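Local coordinates for protein galactan 1,3-beta-galactosidase (Phanerochaete chrysosporium, PDB 7BYV) that probably releases galactose from beta-1,3-galactan chains as a family 43 exo-beta-1,3-galactanase and carries a calcium- and galactose-binding carbohydrate-binding module, at residues Thr371-Gly376 / Ser408-Ser413; Trp240-Ala245 / Arg270-Pro275; Gly107-Gly112 / Gly133-Asp138. The protein carries 1 engineered substitution. All coordinates share one frame; numbering follows the deposited sequence.

Interaction 1 of 3, residues Thr371-Gly376 / Ser408-Ser413; sequences TVSVNG and SITFGS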
loop_
_atom_site.group_PDB
_atom_site.type_symbol
_atom_site.label_atom_id
_atom_site.label_comp_id
_atom_site.label_asym_id
_atom_site.label_seq_id
_atom_site.Cartn_x
_atom_site.Cartn_y
_atom_site.Cartn_z
ATOM N N THR A 371 17.514 6.034 15.902
ATOM C CA THR A 371 17.553 7.468 16.145
ATOM C C THR A 371 18.256 8.190 14.994
ATOM O O THR A 371 19.271 7.720 14.468
ATOM C CB THR A 371 18.298 7.732 17.441
ATOM O OG1 THR A 371 19.562 7.054 17.383
ATOM C CG2 THR A 371 17.516 7.205 18.609
ATOM N N VAL A 372 17.712 9.338 14.599
ATOM C CA VAL A 372 18.284 10.141 13.531
ATOM C C VAL A 372 18.458 11.546 14.078
ATOM O O VAL A 372 17.470 12.201 14.437
ATOM C CB VAL A 372 17.411 10.146 12.260
ATOM C CG1 VAL A 372 18.045 11.008 11.163
ATOM C CG2 VAL A 372 17.200 8.734 11.771
ATOM N N SER A 373 19.708 12.000 14.159
ATOM C CA SER A 373 20.057 13.334 14.628
ATOM C C SER A 373 20.808 14.097 13.536
ATOM O O SER A 373 21.824 13.619 13.021
ATOM C CB SER A 373 20.897 13.238 15.904
ATOM O OG SER A 373 21.614 14.444 16.142
ATOM N N VAL A 374 20.307 15.271 13.181
ATOM C CA VAL A 374 20.960 16.136 12.204
ATOM C C VAL A 374 21.828 17.150 12.937
ATOM O O VAL A 374 21.344 17.870 13.819
ATOM C CB VAL A 374 19.927 16.850 11.316
ATOM C CG1 VAL A 374 20.638 17.666 10.225
ATOM C CG2 VAL A 374 18.908 15.845 10.732
ATOM N N ASN A 375 23.111 17.197 12.576
ATOM C CA ASN A 375 24.056 18.176 13.109
ATOM C C ASN A 375 23.927 18.312 14.622
ATOM O O ASN A 375 23.820 19.407 15.161
ATOM C CB ASN A 375 23.863 19.527 12.424
ATOM C CG ASN A 375 24.017 19.437 10.915
ATOM O OD1 ASN A 375 24.975 18.850 10.407
ATOM N ND2 ASN A 375 23.064 20.013 10.190
ATOM N N GLY A 376 23.895 17.178 15.311
ATOM C CA GLY A 376 23.792 17.187 16.755
ATOM C C GLY A 376 22.463 17.634 17.319
ATOM O O GLY A 376 22.361 17.831 18.533
ATOM N N SER A 408 25.834 16.944 8.852
ATOM C CA SER A 408 26.098 15.591 9.316
ATOM C C SER A 408 24.773 14.942 9.699
ATOM O O SER A 408 23.794 15.633 10.003
ATOM C CB SER A 408 27.024 15.578 10.535
ATOM O OG SER A 408 26.270 15.934 11.685
ATOM N N ILE A 409 24.733 13.606 9.683
ATOM C CA ILE A 409 23.571 12.861 10.174
ATOM C C ILE A 409 24.071 11.658 10.966
ATOM O O ILE A 409 24.911 10.896 10.476
ATOM C CB ILE A 409 22.621 12.403 9.047
ATOM C CG1 ILE A 409 22.284 13.551 8.099
ATOM C CG2 ILE A 409 21.325 11.862 9.649
ATOM C CD1 ILE A 409 21.047 13.308 7.310
ATOM N N THR A 410 23.548 11.494 12.188
ATOM C CA THR A 410 24.041 10.518 13.149
ATOM C C THR A 410 22.968 9.476 13.431
ATOM O O THR A 410 21.828 9.821 13.759
ATOM C CB THR A 410 24.472 11.183 14.466
ATOM O OG1 THR A 410 25.134 12.427 14.199
ATOM C CG2 THR A 410 25.416 10.279 15.197
ATOM N N PHE A 411 23.338 8.205 13.327
ATOM C CA PHE A 411 22.392 7.120 13.530
ATOM C C PHE A 411 22.806 6.290 14.726
ATOM O O PHE A 411 23.994 6.013 14.912
ATOM C CB PHE A 411 22.297 6.238 12.306
ATOM C CG PHE A 411 21.820 6.960 11.103
ATOM C CD1 PHE A 411 22.703 7.657 10.300
ATOM C CD2 PHE A 411 20.478 6.965 10.777
ATOM C CE1 PHE A 411 22.249 8.339 9.181
ATOM C CE2 PHE A 411 20.018 7.644 9.662
ATOM C CZ PHE A 411 20.902 8.331 8.861
ATOM N N GLY A 412 21.816 5.911 15.547
ATOM C CA GLY A 412 22.023 4.953 16.602
ATOM C C GLY A 412 22.409 5.530 17.943
ATOM O O GLY A 412 22.335 4.815 18.949
ATOM N N SER A 413 22.827 6.787 18.004
ATOM C CA SER A 413 23.164 7.363 19.293
ATOM C C SER A 413 21.931 7.419 20.183
ATOM O O SER A 413 20.806 7.612 19.711
ATOM C CB SER A 413 23.734 8.759 19.117
ATOM O OG SER A 413 22.691 9.697 19.151
HETATM O O HOH W 1 21.351 9.168 16.354
#

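Interaction 2 of 3, residues Trp240-Ala245 / Arg270-Pro275; sequences WYSQNA and RYIWYP. With GAL (beta-D-galactopyranose), chain C.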
loop_
_atom_site.group_PDB
_atom_site.type_symbol
_atom_site.label_atom_id
_atom_site.label_comp_id
_atom_site.label_asym_id
_atom_site.label_seq_id
_atom_site.Cartn_x
_atom_site.Cartn_y
_atom_site.Cartn_z
ATOM N N TRP A 240 8.286 -4.657 -1.735
ATOM C CA TRP A 240 8.806 -3.544 -0.940
ATOM C C TRP A 240 8.038 -3.436 0.373
ATOM O O TRP A 240 7.577 -2.369 0.781
ATOM C CB TRP A 240 8.777 -2.230 -1.738
ATOM C CG TRP A 240 9.712 -2.339 -2.919
ATOM C CD1 TRP A 240 9.368 -2.506 -4.241
ATOM C CD2 TRP A 240 11.140 -2.365 -2.875
ATOM N NE1 TRP A 240 10.493 -2.608 -5.010
ATOM C CE2 TRP A 240 11.595 -2.525 -4.195
ATOM C CE3 TRP A 240 12.077 -2.259 -1.846
ATOM C CZ2 TRP A 240 12.941 -2.585 -4.512
ATOM C CZ3 TRP A 240 13.414 -2.312 -2.168
ATOM C CH2 TRP A 240 13.833 -2.466 -3.491
ATOM N N TYR A 241 7.905 -4.578 1.028
ATOM C CA TYR A 241 7.082 -4.693 2.214
ATOM C C TYR A 241 5.739 -4.012 2.002
ATOM O O TYR A 241 5.523 -2.897 2.489
ATOM C CB TYR A 241 7.809 -4.114 3.421
ATOM C CG TYR A 241 7.308 -4.670 4.730
ATOM C CD1 TYR A 241 5.939 -4.928 4.940
ATOM C CD2 TYR A 241 8.192 -4.954 5.760
ATOM C CE1 TYR A 241 5.484 -5.441 6.142
ATOM C CE2 TYR A 241 7.740 -5.462 6.965
ATOM C CZ TYR A 241 6.398 -5.701 7.150
ATOM O OH TYR A 241 5.991 -6.202 8.358
ATOM N N SER A 242 4.832 -4.677 1.285
ATOM C CA SER A 242 3.477 -4.158 1.121
ATOM C C SER A 242 2.553 -5.252 0.590
ATOM O O SER A 242 2.967 -6.373 0.289
ATOM C CB SER A 242 3.448 -2.942 0.192
ATOM O OG SER A 242 3.597 -3.362 -1.146
ATOM N N GLN A 243 1.282 -4.906 0.489
ATOM C CA GLN A 243 0.309 -5.812 -0.078
ATOM C C GLN A 243 -0.638 -4.984 -0.922
ATOM O O GLN A 243 -1.114 -3.937 -0.471
ATOM C CB GLN A 243 -0.455 -6.577 1.006
ATOM C CG GLN A 243 -1.179 -7.781 0.449
ATOM C CD GLN A 243 -2.144 -8.421 1.419
ATOM O OE1 GLN A 243 -2.682 -7.768 2.316
ATOM N NE2 GLN A 243 -2.371 -9.709 1.239
ATOM N N ASN A 244 -0.904 -5.463 -2.136
ATOM C CA ASN A 244 -1.766 -4.753 -3.073
ATOM C C ASN A 244 -3.064 -4.301 -2.418
ATOM O O ASN A 244 -3.646 -5.017 -1.595
ATOM C CB ASN A 244 -2.085 -5.650 -4.263
ATOM C CG ASN A 244 -2.643 -4.883 -5.424
ATOM O OD1 ASN A 244 -2.161 -3.795 -5.763
ATOM N ND2 ASN A 244 -3.677 -5.438 -6.047
ATOM N N ALA A 245 -3.523 -3.104 -2.796
ATOM C CA ALA A 245 -4.841 -2.655 -2.358
ATOM C C ALA A 245 -5.629 -2.199 -3.568
ATOM O O ALA A 245 -6.763 -2.635 -3.789
ATOM C CB ALA A 245 -4.748 -1.523 -1.328
ATOM N N ARG A 270 1.033 1.575 7.134
ATOM C CA ARG A 270 1.452 2.597 6.189
ATOM C C ARG A 270 0.833 2.376 4.812
ATOM O O ARG A 270 0.252 1.330 4.513
ATOM C CB ARG A 270 2.972 2.626 6.061
ATOM C CG ARG A 270 3.679 3.171 7.276
ATOM C CD ARG A 270 2.899 4.326 7.887
ATOM N NE ARG A 270 3.508 4.704 9.153
ATOM C CZ ARG A 270 2.909 5.425 10.088
ATOM N NH1 ARG A 270 1.681 5.867 9.906
ATOM N NH2 ARG A 270 3.546 5.698 11.212
ATOM N N TYR A 271 0.971 3.394 3.971
ATOM C CA TYR A 271 0.483 3.398 2.600
ATOM C C TYR A 271 1.689 3.383 1.673
ATOM O O TYR A 271 2.549 4.266 1.759
ATOM C CB TYR A 271 -0.397 4.625 2.347
ATOM C CG TYR A 271 -1.537 4.687 3.330
ATOM C CD1 TYR A 271 -2.581 3.768 3.262
ATOM C CD2 TYR A 271 -1.537 5.614 4.355
ATOM C CE1 TYR A 271 -3.595 3.795 4.178
ATOM C CE2 TYR A 271 -2.547 5.655 5.284
ATOM C CZ TYR A 271 -3.580 4.746 5.195
ATOM O OH TYR A 271 -4.600 4.789 6.122
ATOM N N ILE A 272 1.771 2.376 0.816
ATOM C CA ILE A 272 2.899 2.201 -0.089
ATOM C C ILE A 272 2.367 2.432 -1.496
ATOM O O ILE A 272 1.644 1.586 -2.037
ATOM C CB ILE A 272 3.523 0.813 0.053
ATOM C CG1 ILE A 272 3.754 0.489 1.529
ATOM C CG2 ILE A 272 4.815 0.750 -0.685
ATOM C CD1 ILE A 272 4.595 1.524 2.206
ATOM N N TRP A 273 2.674 3.593 -2.080
ATOM C CA TRP A 273 2.235 3.934 -3.431
ATOM C C TRP A 273 3.457 4.148 -4.315
ATOM O O TRP A 273 4.340 4.948 -3.981
ATOM C CB TRP A 273 1.358 5.196 -3.469
ATOM C CG TRP A 273 0.003 5.099 -2.845
ATOM C CD1 TRP A 273 -0.478 4.093 -2.055
ATOM C CD2 TRP A 273 -1.043 6.075 -2.929
ATOM N NE1 TRP A 273 -1.763 4.375 -1.651
ATOM C CE2 TRP A 273 -2.130 5.593 -2.170
ATOM C CE3 TRP A 273 -1.167 7.311 -3.575
ATOM C CZ2 TRP A 273 -3.326 6.303 -2.041
ATOM C CZ3 TRP A 273 -2.355 8.013 -3.448
ATOM C CH2 TRP A 273 -3.418 7.505 -2.689
ATOM N N TYR A 274 3.493 3.457 -5.447
ATOM C CA TYR A 274 4.611 3.543 -6.365
ATOM C C TYR A 274 4.095 3.639 -7.790
ATOM O O TYR A 274 3.029 3.092 -8.106
ATOM C CB TYR A 274 5.534 2.322 -6.269
ATOM C CG TYR A 274 6.341 2.256 -5.000
ATOM C CD1 TYR A 274 7.100 3.342 -4.572
ATOM C CD2 TYR A 274 6.339 1.098 -4.225
ATOM C CE1 TYR A 274 7.828 3.271 -3.407
ATOM C CE2 TYR A 274 7.070 1.010 -3.083
ATOM C CZ TYR A 274 7.805 2.089 -2.661
ATOM O OH TYR A 274 8.520 1.959 -1.498
ATOM N N PRO A 275 4.830 4.316 -8.672
ATOM C CA PRO A 275 4.521 4.187 -10.088
ATOM C C PRO A 275 4.590 2.722 -10.435
ATOM O O PRO A 275 5.483 2.003 -9.986
ATOM C CB PRO A 275 5.626 4.991 -10.785
ATOM C CG PRO A 275 6.188 5.868 -9.740
ATOM C CD PRO A 275 6.058 5.093 -8.456
HETATM C C1 GAL C . -5.202 -11.247 5.041
HETATM C C2 GAL C . -5.891 -10.040 4.264
HETATM C C3 GAL C . -6.122 -8.828 5.137
HETATM C C4 GAL C . -6.705 -9.277 6.490
HETATM C C5 GAL C . -5.623 -10.105 7.256
HETATM C C6 GAL C . -6.127 -11.066 8.378
HETATM O O2 GAL C . -5.179 -9.598 3.135
HETATM O O3 GAL C . -7.066 -7.964 4.500
HETATM O O4 GAL C . -7.928 -10.038 6.298
HETATM O O5 GAL C . -4.713 -10.886 6.373
HETATM O O6 GAL C . -5.059 -11.870 8.910
HETATM O O HOH W 2 8.735 0.458 0.682
#

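Interaction 3 of 3, residues Gly107-Gly112 / Gly133-Asp138; sequences GAAMVG and GADSRD. With GAL (beta-D-galactopyranose), chain C; GAL (beta-D-galactopyranose), chain B.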
loop_
_atom_site.group_PDB
_atom_site.type_symbol
_atom_site.label_atom_id
_atom_site.label_comp_id
_atom_site.label_asym_id
_atom_site.label_seq_id
_atom_site.Cartn_x
_atom_site.Cartn_y
_atom_site.Cartn_z
ATOM N N GLY A 107 -14.582 -16.750 9.267
ATOM C CA GLY A 107 -15.318 -17.933 8.852
ATOM C C GLY A 107 -16.593 -17.672 8.066
ATOM O O GLY A 107 -17.127 -18.604 7.465
ATOM N N ALA A 108 -17.091 -16.434 8.042
ATOM C CA ALA A 108 -18.342 -16.145 7.343
ATOM C C ALA A 108 -18.126 -15.945 5.842
ATOM O O ALA A 108 -18.933 -16.410 5.030
ATOM C CB ALA A 108 -19.011 -14.917 7.960
ATOM N N ALA A 109 -17.068 -15.224 5.460
ATOM C CA ALA A 109 -16.546 -15.195 4.090
ATOM C C ALA A 109 -17.627 -14.757 3.094
ATOM O O ALA A 109 -18.067 -15.502 2.225
ATOM C CB ALA A 109 -15.951 -16.556 3.708
ATOM N N MET A 110 -18.030 -13.504 3.239
ATOM C CA MET A 110 -19.111 -12.957 2.441
ATOM C C MET A 110 -18.669 -11.668 1.769
ATOM O O MET A 110 -17.617 -11.100 2.057
ATOM C CB MET A 110 -20.356 -12.673 3.291
ATOM C CG MET A 110 -20.843 -13.841 4.125
ATOM S SD MET A 110 -22.402 -13.456 4.959
ATOM C CE MET A 110 -23.506 -14.604 4.139
ATOM N N VAL A 111 -19.487 -11.222 0.888
ATOM C CA VAL A 111 -19.390 -9.884 0.350
ATOM C C VAL A 111 -20.489 -9.068 0.999
ATOM O O VAL A 111 -21.484 -9.612 1.479
ATOM C CB VAL A 111 -19.512 -9.904 -1.183
ATOM C CG1 VAL A 111 -19.814 -8.558 -1.693
ATOM C CG2 VAL A 111 -18.223 -10.361 -1.784
ATOM N N GLY A 112 -20.278 -7.765 1.081
ATOM C CA GLY A 112 -21.330 -6.850 1.461
ATOM C C GLY A 112 -21.484 -5.772 0.412
ATOM O O GLY A 112 -20.535 -5.401 -0.280
ATOM N N GLY A 133 -23.153 -18.426 -3.756
ATOM C CA GLY A 133 -23.006 -19.463 -2.749
ATOM C C GLY A 133 -21.594 -19.734 -2.243
ATOM O O GLY A 133 -21.437 -20.508 -1.288
ATOM N N ALA A 134 -20.563 -19.142 -2.837
ATOM C CA ALA A 134 -19.196 -19.519 -2.511
ATOM C C ALA A 134 -18.563 -18.520 -1.549
ATOM O O ALA A 134 -19.028 -17.387 -1.398
ATOM C CB ALA A 134 -18.348 -19.625 -3.780
ATOM N N ASP A 135 -17.480 -18.968 -0.909
ATOM C CA ASP A 135 -16.647 -18.108 -0.075
ATOM C C ASP A 135 -16.145 -16.891 -0.837
ATOM O O ASP A 135 -15.720 -16.983 -1.990
ATOM C CB ASP A 135 -15.436 -18.882 0.430
ATOM C CG ASP A 135 -15.759 -19.773 1.581
ATOM O OD1 ASP A 135 -16.902 -19.702 2.082
ATOM O OD2 ASP A 135 -14.870 -20.558 1.980
ATOM N N SER A 136 -16.146 -15.752 -0.169
ATOM C CA SER A 136 -15.531 -14.550 -0.700
ATOM C C SER A 136 -14.831 -13.867 0.459
ATOM O O SER A 136 -15.504 -13.422 1.390
ATOM C CB SER A 136 -16.576 -13.628 -1.303
ATOM O OG SER A 136 -15.968 -12.443 -1.757
ATOM N N ARG A 137 -13.495 -13.787 0.426
ATOM C CA ARG A 137 -12.764 -13.065 1.461
ATOM C C ARG A 137 -12.174 -11.825 0.818
ATOM O O ARG A 137 -12.917 -10.854 0.560
ATOM C CB ARG A 137 -11.756 -13.993 2.148
ATOM C CG ARG A 137 -12.340 -14.724 3.335
ATOM C CD ARG A 137 -11.572 -15.990 3.666
ATOM N NE ARG A 137 -12.293 -16.806 4.644
ATOM C CZ ARG A 137 -12.979 -17.911 4.340
ATOM N NH1 ARG A 137 -13.040 -18.352 3.087
ATOM N NH2 ARG A 137 -13.620 -18.573 5.291
ATOM N N ASP A 138 -10.869 -11.783 0.513
ATOM C CA ASP A 138 -10.313 -10.611 -0.163
ATOM C C ASP A 138 -10.964 -10.443 -1.532
ATOM O O ASP A 138 -11.076 -11.400 -2.307
ATOM C CB ASP A 138 -8.793 -10.722 -0.311
ATOM C CG ASP A 138 -8.033 -10.316 0.969
ATOM O OD1 ASP A 138 -8.653 -10.151 2.043
ATOM O OD2 ASP A 138 -6.799 -10.174 0.910
HETATM C C1 GAL C . -5.202 -11.247 5.041
HETATM C C2 GAL C . -5.891 -10.040 4.264
HETATM C C3 GAL C . -6.122 -8.828 5.137
HETATM C C4 GAL C . -6.705 -9.277 6.490
HETATM C C5 GAL C . -5.623 -10.105 7.256
HETATM C C6 GAL C . -6.127 -11.066 8.378
HETATM O O2 GAL C . -5.179 -9.598 3.135
HETATM O O3 GAL C . -7.066 -7.964 4.500
HETATM O O4 GAL C . -7.928 -10.038 6.298
HETATM O O5 GAL C . -4.713 -10.886 6.373
HETATM O O6 GAL C . -5.059 -11.870 8.910
HETATM C C1 GAL B . -5.429 -16.435 5.075
HETATM C C2 GAL B . -5.002 -15.016 4.602
HETATM C C3 GAL B . -5.590 -13.889 5.530
HETATM C C4 GAL B . -7.132 -14.052 5.775
HETATM C C5 GAL B . -7.469 -15.505 6.141
HETATM C C6 GAL B . -8.999 -15.828 6.193
HETATM O O2 GAL B . -3.573 -14.869 4.532
HETATM O O3 GAL B . -5.406 -12.604 4.960
HETATM O O4 GAL B . -7.916 -13.619 4.626
HETATM O O5 GAL B . -6.875 -16.462 5.192
HETATM O O6 GAL B . -9.271 -17.149 6.740
HETATM O O HOH W 3 -17.582 -19.608 5.214
HETATM O O HOH W 4 -15.329 -10.907 0.176
#

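Interaction 1 of 3, residues Thr371-Gly376 / Ser408-Ser413
V372 and F411 face each other across two neighbouring antiparallel strands, 368-374 and 406-411, in one sheet of the beta-sandwich that forms the carbohydrate-binding module. The strands are joined at the hydrogen-bonded pair S373 and T410, where S373 N reaches T410 O at 3.1 Å and T410 N returns to S373 O at 2.9 Å.

The tightly packed side carries V372, V374, I409 and F411. V372 has CG1 anti to its backbone N (chi1 180°), which sends its two methyls to different neighbours: CG1 meets I409 CG2 at 3.7 Å, while CG2 lies beside F411 CE2, also at 3.7 Å. Branched and aromatic residues suit this face because it turns to the second sheet, where V374 and I409 touch L400 and F411 packs on L422 and I425.

The other face holds small polar residues and is looser, S373 CB and T410 CB meeting only at 4.4 Å. S373 is buried, its OG bonded to G377 O, but T410 is partly exposed. Polarity governs the two ends. N375, turning out of the strand with positive phi, takes S408 N on its OD1 at 2.6 Å in a nearly straight bond (170°), and its ND2 bonds to N407. At the opposite end G412 adopts a positive-phi backbone in which a CB would press on the preceding carbonyl. There T371 OG1 donates to S413 O at 2.7 Å, and a water bonded to S413 OG donates to T371 OG1 and to T410 O, the latter 2.7 Å from the water oxygen.

Interaction 2 of 3, residues Trp240-Ala245 / Arg270-Pro275
The rings of W240 and Y274 come together obliquely, their planes at 75° and the centroid of the five-membered indole ring 5.8 Å from that of the phenol. The nearest approach is made by the indole's stem rather than its ring, W240 CB lying 3.9 Å from Y274 CE2. At the edge of the phenol, in its plane, sits a water molecule 2.7 Å from Y274 OH; the same water donates to W240 O. It thus couples the tyrosine hydroxyl to the backbone carbonyl of W240. I285 touches both aromatic side chains.

Two residues earlier on the same strand, I272 packs against the turn at Y241 and S242. Its CG1 stands beside the backbone N (chi1 -48°) and meets S242 CB at 3.7 Å and Y241 O at 3.9 Å. Serine suits position 242: CB packs on the isoleucine while OG bonds to Y256 OH and T239 O.

These contacts lie in one blade of the five-bladed beta-propeller of family 43. Segment 240-245 enters strand 243-250, and 270-275 is two strands away, with 253-260 bonded between them, so the segments meet only around the entry turn. W240 and Y241 also touch I394 in the carbohydrate-binding module, and Y241 OH bonds to D386.

Q243 points the other way, into the galactose site. Its extended chain is held by W261 NE1 on OE1 and S204 OG at NE2, and NE2 makes a weak bond to O2 of the chain C galactose at 3.4 Å.

Interaction 3 of 3, residues Gly107-Gly112 / Gly133-Asp138
A109 and S136 meet through the backbone: S136 N donates to A109 O at 3.1 Å, approaching from well above the carbonyl plane (65° out of it). K130 NZ also bonds to A109 O, so this carbonyl is gripped twice.

Two side-chain contacts are close. A109 CB sits over the centre of the R137 guanidinium, 3.3 Å above its plane, where a methyl is small enough to approach the flat group. V111 CG2 presses on S136 OG at 3.1 Å, a tight fit.

A salt bridge and a carbonyl together hold the guanidinium's rotation. R137 NH1 pairs with D135 OD2 at 3.1 Å, the oxygen lying in the guanidinium plane but met from above its own carboxylate plane, while NH2 bonds to Y106 O; D135 OD1 in turn pairs with K130.

Water joins the segments too: one molecule accepts from S136 OG at 2.6 Å and donates to M110 O.

Two residues touch the sugars. R137, extended from CG to NE, brings CD to 3.6 Å from C6 of the chain B galactose. D138 OD2 accepts from O2 of the chain C galactose at 2.8 Å and also takes A189 N.

Strand 110-116 of one blade thereby meets the loop leading into 139-143, the first strand of the next, with a sugar-binding aspartate at the blade's start, as expected of the central active-site pocket of a family 43 five-bladed propeller.

Interactions 2 and 3 belong to the propeller and converge on one bound sugar: D138 from 133-138 accepts a bond from O2 of the chain C galactose, and Q243 from 240-245 adds a weak one to the same oxygen, while E82 and R83 also hold this sugar. Their centres are 24 Å apart, yet their nearest atoms come within about 4 Å. Interaction 1 lies in the carbohydrate-binding module, which binds a different galactose; its centre is 28 Å from that of interaction 2 and 49 Å from that of interaction 3, on the opposite side of the chain's centre from the latter. Interaction 2, whose aromatic residues reach the module, lies where the two domains meet.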